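Local coordinates for putative GAF sensor protein (Burkholderia vietnamiensis, PDB 5HL6) that probably reduces free L-methionine-(R)-S-oxide to methionine, as a GAF-domain member of the free methionine sulfoxide reductase family, at residues 50-53 / 54-58. Sequence-based numbering, arbitrary orientation.
Sequences ALVY and HSLDR. With EDO (1,2-ethanediol), chain C.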
loop_
_atom_site.group_PDB
_atom_site.type_symbol
_atom_site.label_atom_id
_atom_site.label_comp_id
_atom_site.label_asym_id
_atom_site.label_seq_id
_atom_site.Cartn_x
_atom_site.Cartn_y
_atom_site.Cartn_z
ATOM N N ALA B 50 -4.696 2.879 -2.705
ATOM C CA ALA B 50 -4.293 4.283 -2.700
ATOM C C ALA B 50 -5.357 5.168 -3.334
ATOM O O ALA B 50 -5.641 6.266 -2.841
ATOM C CB ALA B 50 -2.962 4.449 -3.439
ATOM N N LEU B 51 -5.952 4.712 -4.436
ATOM C CA LEU B 51 -6.933 5.529 -5.137
ATOM C C LEU B 51 -8.165 5.777 -4.270
ATOM O O LEU B 51 -8.620 6.919 -4.123
ATOM C CB LEU B 51 -7.323 4.848 -6.453
ATOM C CG LEU B 51 -8.532 5.459 -7.153
ATOM C CD1 LEU B 51 -8.203 6.865 -7.644
ATOM C CD2 LEU B 51 -8.964 4.560 -8.311
ATOM N N VAL B 52 -8.712 4.719 -3.676
ATOM C CA VAL B 52 -9.929 4.884 -2.887
ATOM C C VAL B 52 -9.659 5.726 -1.655
ATOM O O VAL B 52 -10.439 6.630 -1.325
ATOM C CB VAL B 52 -10.522 3.514 -2.521
ATOM C CG1 VAL B 52 -11.767 3.697 -1.655
ATOM C CG2 VAL B 52 -10.847 2.739 -3.806
ATOM N N TYR B 53 -8.551 5.448 -0.957
ATOM C CA TYR B 53 -8.248 6.166 0.273
ATOM C C TYR B 53 -8.135 7.663 0.017
ATOM O O TYR B 53 -8.564 8.479 0.841
ATOM C CB TYR B 53 -6.956 5.622 0.883
ATOM C CG TYR B 53 -6.577 6.241 2.203
ATOM C CD1 TYR B 53 -7.178 5.815 3.385
ATOM C CD2 TYR B 53 -5.612 7.241 2.279
ATOM C CE1 TYR B 53 -6.832 6.371 4.596
ATOM C CE2 TYR B 53 -5.259 7.805 3.497
ATOM C CZ TYR B 53 -5.873 7.361 4.650
ATOM O OH TYR B 53 -5.533 7.910 5.873
ATOM N N HIS B 54 -7.592 8.049 -1.131
ATOM C CA HIS B 54 -7.370 9.466 -1.356
ATOM C C HIS B 54 -8.519 10.136 -2.090
ATOM O O HIS B 54 -8.505 11.357 -2.240
ATOM C CB HIS B 54 -6.031 9.672 -2.073
ATOM C CG HIS B 54 -4.856 9.493 -1.156
ATOM N ND1 HIS B 54 -4.198 8.291 -1.012
ATOM C CD2 HIS B 54 -4.276 10.345 -0.277
ATOM C CE1 HIS B 54 -3.239 8.421 -0.111
ATOM N NE2 HIS B 54 -3.266 9.656 0.352
ATOM N N SER B 55 -9.549 9.380 -2.481
ATOM C CA SER B 55 -10.714 9.966 -3.132
ATOM C C SER B 55 -11.894 10.205 -2.197
ATOM O O SER B 55 -12.770 11.007 -2.536
ATOM C CB SER B 55 -11.171 9.072 -4.291
ATOM O OG SER B 55 -10.103 8.866 -5.204
ATOM N N LEU B 56 -11.949 9.540 -1.045
ATOM C CA LEU B 56 -13.033 9.716 -0.084
ATOM C C LEU B 56 -12.512 10.397 1.178
ATOM O O LEU B 56 -11.403 10.110 1.636
ATOM C CB LEU B 56 -13.673 8.370 0.265
ATOM C CG LEU B 56 -14.069 7.532 -0.953
ATOM C CD1 LEU B 56 -14.385 6.121 -0.541
ATOM C CD2 LEU B 56 -15.251 8.133 -1.688
ATOM N N ASP B 57 -13.309 11.304 1.735
ATOM C CA ASP B 57 -12.859 12.049 2.901
ATOM C C ASP B 57 -13.185 11.278 4.179
ATOM O O ASP B 57 -13.930 10.294 4.171
ATOM C CB ASP B 57 -13.481 13.449 2.927
ATOM C CG ASP B 57 -14.937 13.449 3.372
ATOM O OD1 ASP B 57 -15.639 12.435 3.166
ATOM O OD2 ASP B 57 -15.384 14.475 3.925
ATOM N N ARG B 58 -12.580 11.716 5.283
ATOM C CA ARG B 58 -12.872 11.179 6.613
ATOM C C ARG B 58 -12.611 9.673 6.695
ATOM O O ARG B 58 -13.427 8.911 7.216
ATOM C CB ARG B 58 -14.313 11.504 7.018
ATOM C CG ARG B 58 -14.621 12.989 7.101
ATOM C CD ARG B 58 -16.089 13.223 7.439
ATOM N NE ARG B 58 -16.988 12.687 6.415
ATOM C CZ ARG B 58 -18.267 12.382 6.624
ATOM N NH1 ARG B 58 -18.807 12.550 7.824
ATOM N NH2 ARG B 58 -19.007 11.899 5.636
HETATM C C1 EDO C . -8.201 9.933 3.858
HETATM O O1 EDO C . -9.530 10.432 4.074
HETATM C C2 EDO C . -7.441 10.854 2.908
HETATM O O2 EDO C . -8.200 11.009 1.700
#
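His54 folds its imidazole back along the last turn of helix 41-55, and its ring and backbone donors both bond the carbonyl oxygen of Ala50. The backbone N of His54 makes the i to i+4 helical bond to Ala50 O, with a weak second one to Leu51 O, and His54 ND1 lies 3.1 Å from Ala50 O, which sits in the imidazole plane. With CG beside its own backbone N (chi1 -75°), the ring can reach back this far. Its face receives the edge of the Tyr53 ring, Tyr53 CD2 lying 3.6 Å from His54 CE1, with the planes at 79°.

One residue on, Ser55 repeats the backward reach: its OG donates to Leu51 O at 2.7 Å, beside CD1 of Leu51, a side chain that packs against helix 20-35. Val52 O takes two backbone donors, Ser55 N from above the carbonyl plane and Leu56 N at 3.3 Å, nearly in line with its C=O bond. On the flank facing helix 152-176, Val52 CG1 meets Leu56 CD1 at 3.7 Å.

In this crystal a 1,2-ethanediol, probably from the crystallisation liquor, donates through O2 to Tyr53 O (2.7 Å) and through O1 to Leu56 O, while its C1 lies over a face of the tyrosine ring. The protein's own side-chain donors, His54 ND1 and Ser55 OG, thus supplement the backbone bonds where the helix ends, and the in-plane ND1 bond probably limits rotation of the imidazole.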